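Local coordinates for protein GntR family transcriptional regulator (Streptococcus agalactiae, PDB 7B5U) that binds cyclic di-AMP through its RCK_C effector domain, the part present here, and probably acts as a DNA-binding transcriptional regulator, at residues 4-9 with 66-71; 19-24 with 32-37; 27-32 with 72-77. All blocks are in the same frame, centred on the assembly; numbering follows the deposited sequence.

Contact 1: residues 4-9 with 66-71; sequences APYEII and DVYARM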
loop_
_atom_site.group_PDB
_atom_site.type_symbol
_atom_site.label_atom_id
_atom_site.label_comp_id
_atom_site.label_asym_id
_atom_site.label_seq_id
_atom_site.Cartn_x
_atom_site.Cartn_y
_atom_site.Cartn_z
ATOM N N ALA A 4 3.214 7.908 8.103
ATOM C CA ALA A 4 3.841 8.800 7.133
ATOM C C ALA A 4 4.680 7.983 6.155
ATOM O O ALA A 4 5.500 7.161 6.584
ATOM C CB ALA A 4 4.727 9.814 7.848
ATOM N N PRO A 5 4.523 8.180 4.849
ATOM C CA PRO A 5 5.290 7.373 3.895
ATOM C C PRO A 5 6.761 7.752 3.875
ATOM O O PRO A 5 7.138 8.914 4.052
ATOM C CB PRO A 5 4.638 7.691 2.542
ATOM C CG PRO A 5 3.331 8.322 2.870
ATOM C CD PRO A 5 3.518 9.020 4.179
ATOM N N TYR A 6 7.592 6.743 3.671
ATOM C CA TYR A 6 8.959 6.954 3.234
ATOM C C TYR A 6 8.967 7.319 1.752
ATOM O O TYR A 6 8.061 6.954 0.991
ATOM C CB TYR A 6 9.760 5.669 3.407
ATOM C CG TYR A 6 9.953 5.268 4.839
ATOM C CD1 TYR A 6 9.067 4.403 5.459
ATOM C CD2 TYR A 6 11.016 5.765 5.578
ATOM C CE1 TYR A 6 9.232 4.041 6.779
ATOM C CE2 TYR A 6 11.192 5.406 6.901
ATOM C CZ TYR A 6 10.297 4.543 7.494
ATOM O OH TYR A 6 10.452 4.175 8.812
ATOM N N GLU A 7 10.023 8.024 1.336
ATOM C CA GLU A 7 10.209 8.425 -0.053
ATOM C C GLU A 7 11.601 7.990 -0.481
ATOM O O GLU A 7 12.583 8.320 0.192
ATOM C CB GLU A 7 10.077 9.950 -0.196
ATOM C CG GLU A 7 10.214 10.457 -1.628
ATOM C CD GLU A 7 10.080 11.967 -1.751
ATOM O OE1 GLU A 7 10.193 12.480 -2.887
ATOM O OE2 GLU A 7 9.861 12.649 -0.725
ATOM N N ILE A 8 11.695 7.241 -1.577
ATOM C CA ILE A 8 12.988 6.933 -2.178
ATOM C C ILE A 8 12.974 7.337 -3.643
ATOM O O ILE A 8 11.962 7.187 -4.337
ATOM C CB ILE A 8 13.409 5.455 -2.020
ATOM C CG1 ILE A 8 12.406 4.511 -2.687
ATOM C CG2 ILE A 8 13.642 5.107 -0.558
ATOM C CD1 ILE A 8 12.903 3.075 -2.758
ATOM N N ILE A 9 14.102 7.862 -4.109
ATOM C CA ILE A 9 14.302 8.189 -5.516
ATOM C C ILE A 9 15.131 7.063 -6.122
ATOM O O ILE A 9 16.281 6.847 -5.720
ATOM C CB ILE A 9 15.021 9.540 -5.682
ATOM C CG1 ILE A 9 14.243 10.675 -5.002
ATOM C CG2 ILE A 9 15.248 9.819 -7.172
ATOM C CD1 ILE A 9 15.032 11.974 -4.901
ATOM N N ASP A 66 12.954 -0.953 9.107
ATOM C CA ASP A 66 13.492 -2.145 8.464
ATOM C C ASP A 66 12.972 -2.277 7.038
ATOM O O ASP A 66 13.719 -2.671 6.135
ATOM C CB ASP A 66 13.153 -3.386 9.288
ATOM C CG ASP A 66 13.993 -4.589 8.901
ATOM O OD1 ASP A 66 15.220 -4.557 9.137
ATOM O OD2 ASP A 66 13.434 -5.569 8.366
ATOM N N VAL A 67 11.689 -1.955 6.815
ATOM C CA VAL A 67 11.147 -1.964 5.461
ATOM C C VAL A 67 11.884 -0.957 4.594
ATOM O O VAL A 67 12.200 -1.227 3.427
ATOM C CB VAL A 67 9.639 -1.673 5.502
ATOM C CG1 VAL A 67 9.108 -1.451 4.097
ATOM C CG2 VAL A 67 8.894 -2.803 6.196
ATOM N N TYR A 68 12.163 0.227 5.146
ATOM C CA TYR A 68 12.956 1.208 4.414
ATOM C C TYR A 68 14.305 0.622 3.997
ATOM O O TYR A 68 14.738 0.777 2.848
ATOM C CB TYR A 68 13.146 2.501 5.216
ATOM C CG TYR A 68 14.247 3.323 4.605
ATOM C CD1 TYR A 68 14.028 4.058 3.447
ATOM C CD2 TYR A 68 15.536 3.294 5.134
ATOM C CE1 TYR A 68 15.058 4.770 2.845
ATOM C CE2 TYR A 68 16.574 4.006 4.544
ATOM C CZ TYR A 68 16.324 4.739 3.397
ATOM O OH TYR A 68 17.332 5.454 2.786
ATOM N N ALA A 69 14.994 -0.052 4.924
ATOM C CA ALA A 69 16.293 -0.641 4.604
ATOM C C ALA A 69 16.179 -1.674 3.488
ATOM O O ALA A 69 17.041 -1.744 2.599
ATOM C CB ALA A 69 16.895 -1.270 5.862
ATOM N N ARG A 70 15.117 -2.482 3.513
ATOM C CA ARG A 70 14.883 -3.453 2.449
ATOM C C ARG A 70 14.652 -2.770 1.101
ATOM O O ARG A 70 15.206 -3.197 0.081
ATOM C CB ARG A 70 13.728 -4.387 2.827
ATOM C CG ARG A 70 14.030 -5.201 4.084
ATOM C CD ARG A 70 12.835 -5.961 4.637
ATOM N NE ARG A 70 12.401 -6.996 3.708
ATOM C CZ ARG A 70 11.272 -7.687 3.830
ATOM N NH1 ARG A 70 10.446 -7.470 4.859
ATOM N NH2 ARG A 70 10.973 -8.597 2.908
ATOM N N MET A 71 13.818 -1.722 1.068
ATOM C CA MET A 71 13.573 -1.013 -0.186
ATOM C C MET A 71 14.848 -0.393 -0.730
ATOM O O MET A 71 15.119 -0.456 -1.937
ATOM C CB MET A 71 12.494 0.048 0.012
ATOM C CG MET A 71 11.108 -0.536 0.098
ATOM S SD MET A 71 10.490 -1.098 -1.507
ATOM C CE MET A 71 9.811 0.443 -2.125
#
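Tyr68 lays its CB over one face of the Tyr6 ring, 4.0 Å from the ring centroid and 15° off the ring normal. This CH-pi contact packs helix 65-74 against strand 6-9, an outermost strand, within this chain, of the antiparallel sheet in this RCK_C (TrkA-C) domain. The two rings lie near parallel, with planes 25° apart. They are slid so far that they barely overlap, their centroids 5.7 Å apart. At the edge of the Tyr68 ring, near its plane, sits the methyl CG2 of Ile8, 3.7 Å from Tyr68 CE1. The Tyr68 side chain leaves the helix with CG trans to the backbone N (chi1 165°), and this swings the ring edge onto Ile8.

Tyr6 and Ile8 alternate with Glu7, so both face the helix while Glu7 points away and bonds to His58. Phe61 and Ile59 of strand 58-62 pair with Tyr6 and Ile8 through the backbone. The strand and helix segments run nearly parallel, and no hydrogen bond joins them. The join is therefore apolar side-chain packing. Deeper in, Met71 bends at chi2 and chi3 and crosses Ile8 at about a right angle, with Met71 CE 4.1 Å from Ile8 CD1.

Contact 2: residues 19-24 with 32-37; sequences KSIGEL and ATIVAI. With 2BA ((2R,3R,3aS,5R,7aR,9R,10R,10aS,12R,14aR)-2,9-bis(6-amino-9H-purin-9-yl)octahydro-2H,7H-difuro[3,2-d:3',2'-j][1,3,7,9,2,8 ]tetraoxadiphosphacyclododecine-3,5,10,12-tetrol 5,12-dioxide), chain C.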
loop_
_atom_site.group_PDB
_atom_site.type_symbol
_atom_site.label_atom_id
_atom_site.label_comp_id
_atom_site.label_asym_id
_atom_site.label_seq_id
_atom_site.Cartn_x
_atom_site.Cartn_y
_atom_site.Cartn_z
ATOM N N LYS A 19 9.960 -2.590 -14.616
ATOM C CA LYS A 19 9.014 -3.633 -14.265
ATOM C C LYS A 19 7.821 -3.041 -13.528
ATOM O O LYS A 19 7.898 -1.964 -12.928
ATOM C CB LYS A 19 9.696 -4.690 -13.393
ATOM C CG LYS A 19 10.853 -5.401 -14.085
ATOM C CD LYS A 19 10.890 -6.867 -13.692
ATOM C CE LYS A 19 12.073 -7.598 -14.305
ATOM N NZ LYS A 19 13.291 -7.487 -13.458
ATOM N N SER A 20 6.712 -3.770 -13.579
ATOM C CA SER A 20 5.527 -3.370 -12.847
ATOM C C SER A 20 5.627 -3.805 -11.386
ATOM O O SER A 20 6.346 -4.740 -11.029
ATOM C CB SER A 20 4.282 -3.994 -13.473
ATOM O OG SER A 20 4.244 -5.386 -13.225
ATOM N N ILE A 21 4.835 -3.138 -10.546
ATOM C CA ILE A 21 4.799 -3.470 -9.122
ATOM C C ILE A 21 4.395 -4.923 -8.913
ATOM O O ILE A 21 4.931 -5.613 -8.034
ATOM C CB ILE A 21 3.865 -2.496 -8.379
ATOM C CG1 ILE A 21 4.455 -1.083 -8.386
ATOM C CG2 ILE A 21 3.575 -2.975 -6.971
ATOM C CD1 ILE A 21 3.530 -0.034 -7.765
ATOM N N GLY A 22 3.449 -5.408 -9.715
ATOM C CA GLY A 22 3.022 -6.792 -9.606
ATOM C C GLY A 22 4.079 -7.788 -10.050
ATOM O O GLY A 22 4.234 -8.849 -9.439
ATOM N N GLU A 23 4.795 -7.483 -11.137
ATOM C CA GLU A 23 5.901 -8.339 -11.561
ATOM C C GLU A 23 6.965 -8.414 -10.480
ATOM O O GLU A 23 7.540 -9.484 -10.236
ATOM C CB GLU A 23 6.532 -7.789 -12.845
ATOM C CG GLU A 23 5.703 -8.021 -14.078
ATOM C CD GLU A 23 6.106 -7.141 -15.254
ATOM O OE1 GLU A 23 7.072 -6.345 -15.153
ATOM O OE2 GLU A 23 5.441 -7.256 -16.303
ATOM N N LEU A 24 7.261 -7.278 -9.845
ATOM C CA LEU A 24 8.252 -7.246 -8.778
ATOM C C LEU A 24 7.751 -7.961 -7.541
ATOM O O LEU A 24 8.564 -8.480 -6.764
ATOM C CB LEU A 24 8.594 -5.802 -8.429
ATOM C CG LEU A 24 9.299 -5.029 -9.540
ATOM C CD1 LEU A 24 9.438 -3.574 -9.146
ATOM C CD2 LEU A 24 10.660 -5.636 -9.829
ATOM N N ALA A 32 7.155 -3.541 1.945
ATOM C CA ALA A 32 6.630 -2.200 1.739
ATOM C C ALA A 32 5.287 -2.216 1.027
ATOM O O ALA A 32 5.055 -3.031 0.128
ATOM C CB ALA A 32 7.611 -1.398 0.892
ATOM N N THR A 33 4.421 -1.282 1.407
ATOM C CA THR A 33 3.190 -1.026 0.667
ATOM C C THR A 33 3.339 0.330 -0.010
ATOM O O THR A 33 3.419 1.366 0.671
ATOM C CB THR A 33 1.974 -1.046 1.589
ATOM O OG1 THR A 33 1.874 -2.331 2.219
ATOM C CG2 THR A 33 0.694 -0.791 0.807
ATOM N N ILE A 34 3.412 0.320 -1.341
ATOM C CA ILE A 34 3.584 1.553 -2.107
ATOM C C ILE A 34 2.260 2.307 -2.164
ATOM O O ILE A 34 1.229 1.748 -2.559
ATOM C CB ILE A 34 4.117 1.251 -3.517
ATOM C CG1 ILE A 34 5.512 0.611 -3.450
ATOM C CG2 ILE A 34 4.103 2.519 -4.361
ATOM C CD1 ILE A 34 6.010 0.093 -4.794
ATOM N N VAL A 35 2.286 3.578 -1.759
ATOM C CA VAL A 35 1.087 4.411 -1.764
ATOM C C VAL A 35 1.021 5.318 -2.980
ATOM O O VAL A 35 -0.070 5.723 -3.382
ATOM C CB VAL A 35 0.927 5.214 -0.460
ATOM C CG1 VAL A 35 0.772 4.278 0.695
ATOM C CG2 VAL A 35 2.089 6.164 -0.231
ATOM N N ALA A 36 2.174 5.655 -3.559
ATOM C CA ALA A 36 2.183 6.515 -4.732
ATOM C C ALA A 36 3.513 6.385 -5.457
ATOM O O ALA A 36 4.537 6.073 -4.849
ATOM C CB ALA A 36 1.963 7.986 -4.361
ATOM N N ILE A 37 3.476 6.641 -6.767
ATOM C CA ILE A 37 4.669 6.794 -7.590
ATOM C C ILE A 37 4.645 8.194 -8.175
ATOM O O ILE A 37 3.616 8.635 -8.704
ATOM C CB ILE A 37 4.725 5.764 -8.733
ATOM C CG1 ILE A 37 4.728 4.341 -8.192
ATOM C CG2 ILE A 37 5.952 6.015 -9.610
ATOM C CD1 ILE A 37 4.383 3.322 -9.242
HETATM P P 2BA C . 0.114 -9.665 -2.396
HETATM O O1P 2BA C . 0.719 -8.735 -1.413
HETATM O O2P 2BA C . 0.212 -11.128 -2.119
HETATM O "O5'" 2BA C . -1.432 -9.213 -2.596
HETATM C "C5'" 2BA C . -2.308 -10.044 -3.322
HETATM C "C4'" 2BA C . -3.585 -9.211 -3.629
HETATM O "O4'" 2BA C . -4.189 -8.902 -2.483
HETATM C "C3'" 2BA C . -3.261 -7.895 -4.382
HETATM O "O3'" 2BA C . -3.238 -8.158 -5.737
HETATM C "C2'" 2BA C . -4.413 -6.998 -3.866
HETATM O "O2'" 2BA C . -5.629 -7.160 -4.712
HETATM C "C1'" 2BA C . -4.613 -7.388 -2.592
HETATM N N9 2BA C . -3.864 -6.645 -1.583
HETATM C C8 2BA C . -2.775 -7.114 -0.922
HETATM N N7 2BA C . -2.344 -6.152 -0.083
HETATM C C5 2BA C . -3.177 -5.095 -0.260
HETATM C C6 2BA C . -3.260 -3.849 0.301
HETATM N N6 2BA C . -2.362 -3.349 1.295
HETATM N N1 2BA C . -4.234 -3.019 -0.074
HETATM C C2 2BA C . -5.134 -3.380 -1.026
HETATM N N3 2BA C . -5.096 -4.602 -1.580
HETATM C C4 2BA C . -4.099 -5.414 -1.174
HETATM P P1 2BA C . -2.508 -7.119 -6.790
HETATM O O1P1 2BA C . -2.931 -5.712 -6.546
HETATM O O2P1 2BA C . -2.768 -7.656 -8.156
HETATM O "O5'1" 2BA C . -0.926 -7.210 -6.400
HETATM C "C5'1" 2BA C . -0.213 -8.392 -6.708
HETATM C "C4'1" 2BA C . 1.146 -8.315 -5.938
HETATM O "O4'1" 2BA C . 1.846 -7.263 -6.352
HETATM C "C3'1" 2BA C . 0.920 -8.173 -4.414
HETATM O "O3'1" 2BA C . 0.794 -9.446 -3.883
HETATM C "C2'1" 2BA C . 2.191 -7.375 -4.023
HETATM O "O2'1" 2BA C . 3.332 -8.309 -3.757
HETATM C "C1'1" 2BA C . 2.442 -6.567 -5.074
HETATM N N91 2BA C . 1.830 -5.244 -5.017
HETATM C C81 2BA C . 0.734 -4.798 -5.684
HETATM N N71 2BA C . 0.478 -3.528 -5.325
HETATM C C51 2BA C . 1.417 -3.207 -4.403
HETATM C C61 2BA C . 1.686 -2.076 -3.652
HETATM N N61 2BA C . 0.901 -0.886 -3.775
HETATM N N11 2BA C . 2.713 -2.056 -2.830
HETATM C C21 2BA C . 3.485 -3.156 -2.676
HETATM N N31 2BA C . 3.280 -4.276 -3.378
HETATM C C41 2BA C . 2.228 -4.268 -4.214
#
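Ile34 N donates to N11 of one adenine of cyclic di-AMP at 2.9 Å, with an N-H...N angle of 164°. The same base returns a bond from N61 to Ile34 O, also 2.9 Å. This two-bond grip reads the adenine edge with backbone atoms of strand 33-39, in the effector pocket of the RCK_C domain. The pocket lies at the dimer interface: Asn25 and His28 of both subunits also bond to the nucleotide.

Across from the strand, Ile21 opens helix 21-24 and serves both the base and the core. Its CG2, anti to the backbone N, comes 3.3 Å from C41 of the adenine. The other branch, CG1, lies anti to the carbonyl carbon (chi1 -67°) and carries CD1 to the strand. In one of its two modelled conformers, Ile37 also brings its CD1 near this methyl. Between Ile34 and Ile37, Val35 and Ala36 form a classic beta bulge facing Phe60.

Ser20 and Glu23 make a capping box at the helix start. Glu23 N donates to Ser20 OG, and Ser20 N donates to Glu23 OE1 from above the carboxylate plane. The box caps the turn that carries Ile21 and Gly22, both of which touch the nucleotide. On the core side, Ile21 and Ile34 meet tip to tip, with Ile21 CD1 3.9 Å from Ile34 CD1.

Contact 3: residues 27-32 with 72-77; sequences WHQTGA and KTYFNL. With 2BA ((2R,3R,3aS,5R,7aR,9R,10R,10aS,12R,14aR)-2,9-bis(6-amino-9H-purin-9-yl)octahydro-2H,7H-difuro[3,2-d:3',2'-j][1,3,7,9,2,8 ]tetraoxadiphosphacyclododecine-3,5,10,12-tetrol 5,12-dioxide), chain C.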
loop_
_atom_site.group_PDB
_atom_site.type_symbol
_atom_site.label_atom_id
_atom_site.label_comp_id
_atom_site.label_asym_id
_atom_site.label_seq_id
_atom_site.Cartn_x
_atom_site.Cartn_y
_atom_site.Cartn_z
ATOM N N TRP A 27 5.555 -6.122 -2.091
ATOM C CA TRP A 27 5.328 -6.351 -0.660
ATOM C C TRP A 27 6.046 -7.606 -0.178
ATOM O O TRP A 27 6.595 -7.628 0.932
ATOM C CB TRP A 27 3.827 -6.421 -0.318
ATOM C CG TRP A 27 3.632 -6.510 1.179
ATOM C CD1 TRP A 27 3.528 -5.459 2.048
ATOM C CD2 TRP A 27 3.588 -7.701 1.988
ATOM N NE1 TRP A 27 3.421 -5.917 3.338
ATOM C CE2 TRP A 27 3.454 -7.289 3.331
ATOM C CE3 TRP A 27 3.644 -9.075 1.709
ATOM C CZ2 TRP A 27 3.368 -8.200 4.383
ATOM C CZ3 TRP A 27 3.560 -9.974 2.761
ATOM C CH2 TRP A 27 3.422 -9.533 4.081
ATOM N N HIS A 28 6.045 -8.665 -0.991
ATOM C CA HIS A 28 6.718 -9.907 -0.614
ATOM C C HIS A 28 8.234 -9.801 -0.667
ATOM O O HIS A 28 8.922 -10.587 -0.006
ATOM C CB HIS A 28 6.226 -11.052 -1.491
ATOM C CG HIS A 28 4.810 -11.434 -1.209
ATOM N ND1 HIS A 28 4.463 -12.246 -0.152
ATOM C CD2 HIS A 28 3.651 -11.109 -1.832
ATOM C CE1 HIS A 28 3.151 -12.397 -0.127
ATOM N NE2 HIS A 28 2.635 -11.721 -1.139
ATOM N N GLN A 29 8.768 -8.858 -1.446
ATOM C CA GLN A 29 10.216 -8.707 -1.539
ATOM C C GLN A 29 10.778 -7.854 -0.415
ATOM O O GLN A 29 11.895 -8.104 0.048
ATOM C CB GLN A 29 10.597 -8.032 -2.855
ATOM C CG GLN A 29 10.169 -8.772 -4.085
ATOM C CD GLN A 29 10.995 -10.009 -4.347
ATOM O OE1 GLN A 29 11.955 -10.296 -3.639
ATOM N NE2 GLN A 29 10.620 -10.758 -5.373
ATOM N N THR A 30 10.035 -6.823 0.012
ATOM C CA THR A 30 10.576 -5.789 0.890
ATOM C C THR A 30 9.710 -5.471 2.095
ATOM O O THR A 30 10.160 -4.711 2.962
ATOM C CB THR A 30 10.767 -4.468 0.135
ATOM O OG1 THR A 30 9.482 -3.966 -0.253
ATOM C CG2 THR A 30 11.681 -4.656 -1.083
ATOM N N GLY A 31 8.471 -5.964 2.153
ATOM C CA GLY A 31 7.565 -5.585 3.216
ATOM C C GLY A 31 6.911 -4.232 3.053
ATOM O O GLY A 31 6.151 -3.824 3.943
ATOM N N ALA A 32 7.155 -3.541 1.945
ATOM C CA ALA A 32 6.630 -2.200 1.739
ATOM C C ALA A 32 5.287 -2.216 1.027
ATOM O O ALA A 32 5.055 -3.031 0.128
ATOM C CB ALA A 32 7.611 -1.398 0.892
ATOM N N LYS A 72 15.644 0.215 0.138
ATOM C CA LYS A 72 16.872 0.839 -0.328
ATOM C C LYS A 72 17.832 -0.194 -0.908
ATOM O O LYS A 72 18.451 0.038 -1.954
ATOM C CB LYS A 72 17.502 1.610 0.827
ATOM C CG LYS A 72 19.001 1.666 0.791
ATOM C CD LYS A 72 19.533 2.415 1.988
ATOM C CE LYS A 72 19.980 3.769 1.556
ATOM N NZ LYS A 72 20.872 4.335 2.566
ATOM N N THR A 73 17.962 -1.346 -0.251
ATOM C CA THR A 73 18.834 -2.392 -0.779
ATOM C C THR A 73 18.292 -2.953 -2.084
ATOM O O THR A 73 19.041 -3.164 -3.047
ATOM C CB THR A 73 18.971 -3.500 0.262
ATOM O OG1 THR A 73 19.516 -2.946 1.464
ATOM C CG2 THR A 73 19.886 -4.606 -0.226
ATOM N N TYR A 74 16.988 -3.196 -2.121
ATOM C CA TYR A 74 16.339 -3.792 -3.276
ATOM C C TYR A 74 16.538 -2.951 -4.530
ATOM O O TYR A 74 16.713 -3.499 -5.626
ATOM C CB TYR A 74 14.856 -3.960 -2.948
ATOM C CG TYR A 74 14.018 -4.709 -3.947
ATOM C CD1 TYR A 74 14.067 -6.092 -4.025
ATOM C CD2 TYR A 74 13.137 -4.032 -4.777
ATOM C CE1 TYR A 74 13.272 -6.784 -4.922
ATOM C CE2 TYR A 74 12.336 -4.713 -5.670
ATOM C CZ TYR A 74 12.410 -6.083 -5.737
ATOM O OH TYR A 74 11.610 -6.762 -6.630
ATOM N N PHE A 75 16.520 -1.622 -4.400
ATOM C CA PHE A 75 16.682 -0.735 -5.544
ATOM C C PHE A 75 18.114 -0.222 -5.718
ATOM O O PHE A 75 18.327 0.777 -6.419
ATOM C CB PHE A 75 15.668 0.406 -5.486
ATOM C CG PHE A 75 14.271 -0.014 -5.850
ATOM C CD1 PHE A 75 13.293 -0.144 -4.888
ATOM C CD2 PHE A 75 13.948 -0.303 -7.164
ATOM C CE1 PHE A 75 12.007 -0.540 -5.241
ATOM C CE2 PHE A 75 12.671 -0.690 -7.520
ATOM C CZ PHE A 75 11.699 -0.811 -6.558
ATOM N N ASN A 76 19.097 -0.884 -5.100
ATOM C CA ASN A 76 20.511 -0.604 -5.372
ATOM C C ASN A 76 20.911 0.797 -4.906
ATOM O O ASN A 76 21.702 1.481 -5.556
ATOM C CB ASN A 76 20.880 -0.834 -6.847
ATOM C CG ASN A 76 22.377 -0.817 -7.076
ATOM O OD1 ASN A 76 23.156 -1.239 -6.209
ATOM N ND2 ASN A 76 22.798 -0.305 -8.231
ATOM N N LEU A 77 20.388 1.211 -3.749
ATOM C CA LEU A 77 20.630 2.541 -3.205
ATOM C C LEU A 77 21.560 2.530 -1.992
ATOM O O LEU A 77 21.585 3.503 -1.232
ATOM C CB LEU A 77 19.306 3.226 -2.862
ATOM C CG LEU A 77 18.344 3.479 -4.030
ATOM C CD1 LEU A 77 17.018 4.055 -3.552
ATOM C CD2 LEU A 77 18.996 4.411 -5.026
HETATM P P 2BA C . 0.114 -9.665 -2.396
HETATM O O1P 2BA C . 0.719 -8.735 -1.413
HETATM O O2P 2BA C . 0.212 -11.128 -2.119
HETATM O "O5'" 2BA C . -1.432 -9.213 -2.596
HETATM C "C5'" 2BA C . -2.308 -10.044 -3.322
HETATM C "C4'" 2BA C . -3.585 -9.211 -3.629
HETATM O "O4'" 2BA C . -4.189 -8.902 -2.483
HETATM C "C3'" 2BA C . -3.261 -7.895 -4.382
HETATM O "O3'" 2BA C . -3.238 -8.158 -5.737
HETATM C "C2'" 2BA C . -4.413 -6.998 -3.866
HETATM O "O2'" 2BA C . -5.629 -7.160 -4.712
HETATM C "C1'" 2BA C . -4.613 -7.388 -2.592
HETATM N N9 2BA C . -3.864 -6.645 -1.583
HETATM C C8 2BA C . -2.775 -7.114 -0.922
HETATM N N7 2BA C . -2.344 -6.152 -0.083
HETATM C C5 2BA C . -3.177 -5.095 -0.260
HETATM C C6 2BA C . -3.260 -3.849 0.301
HETATM N N6 2BA C . -2.362 -3.349 1.295
HETATM N N1 2BA C . -4.234 -3.019 -0.074
HETATM C C2 2BA C . -5.134 -3.380 -1.026
HETATM N N3 2BA C . -5.096 -4.602 -1.580
HETATM C C4 2BA C . -4.099 -5.414 -1.174
HETATM P P1 2BA C . -2.508 -7.119 -6.790
HETATM O O1P1 2BA C . -2.931 -5.712 -6.546
HETATM O O2P1 2BA C . -2.768 -7.656 -8.156
HETATM O "O5'1" 2BA C . -0.926 -7.210 -6.400
HETATM C "C5'1" 2BA C . -0.213 -8.392 -6.708
HETATM C "C4'1" 2BA C . 1.146 -8.315 -5.938
HETATM O "O4'1" 2BA C . 1.846 -7.263 -6.352
HETATM C "C3'1" 2BA C . 0.920 -8.173 -4.414
HETATM O "O3'1" 2BA C . 0.794 -9.446 -3.883
HETATM C "C2'1" 2BA C . 2.191 -7.375 -4.023
HETATM O "O2'1" 2BA C . 3.332 -8.309 -3.757
HETATM C "C1'1" 2BA C . 2.442 -6.567 -5.074
HETATM N N91 2BA C . 1.830 -5.244 -5.017
HETATM C C81 2BA C . 0.734 -4.798 -5.684
HETATM N N71 2BA C . 0.478 -3.528 -5.325
HETATM C C51 2BA C . 1.417 -3.207 -4.403
HETATM C C61 2BA C . 1.686 -2.076 -3.652
HETATM N N61 2BA C . 0.901 -0.886 -3.775
HETATM N N11 2BA C . 2.713 -2.056 -2.830
HETATM C C21 2BA C . 3.485 -3.156 -2.676
HETATM N N31 2BA C . 3.280 -4.276 -3.378
HETATM C C41 2BA C . 2.228 -4.268 -4.214
#
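The cyclic di-AMP pocket of the RCK_C domain is lined on one side by helix 26-30, and this contact packs that helix against the end of helix 65-74. Tyr74 carries the packing between these two segments. Thr30 CG2 lies over one face of its ring, 4.1 Å from the centroid and 28° off the normal, a CH-pi contact. Gln29 crosses the ring obliquely nearer the hydroxyl end, with Gln29 CG 3.5 Å from Tyr74 OH. The Gln29 chain bends at chi2 (-73°), which brings CD and OE1 near the CE1 rim of Tyr74, amide and ring planes 28° apart. His16 also stacks on Tyr74.

Thr30 OG1 accepts from Ala32 N in an ST turn and bonds to Val26 O, so the hydroxyl is turned back to its own helix while the methyl serves Tyr74. Gly31 follows with positive phi where the chain leaves the helix. After Tyr74 a Schellman motif ends helix 65-74, with Asn76 N bonding to Thr73 O and Leu77 N to Lys72 O.

Trp27 and His28 of helix 26-30 meet the ligand. Trp27 N gives a weak bond to N31 of the adenine. Trp27 CE3 lies over the centre of the His28 ring, 3.7 Å above its plane. At that ring's edge, in plane, His28 NE2 donates to phosphate oxygen O2P at 2.7 Å.

Overall arrangement
From the N terminus, strand 6-9 comes first, and contact 1 closes the longest loop when helix 65-74 returns to pack on it. Contact 2 lies wholly within that loop and closes a short one, from helix 21-24 through helix 26-30 to strand 33-39. Contact 3 starts inside the short loop and ends beyond contact 1, so it crosses both. Contacts 1 and 3 share helix 65-74, and Arg70 bonds to Gln29 O between them. Contacts 2 and 3 share Ala32, which packs on Val67 and Met71 of contact 1. The three tie the sheet, the short helices and the last helix together; contacts 2 and 3 also touch the ligand at the subunit interface.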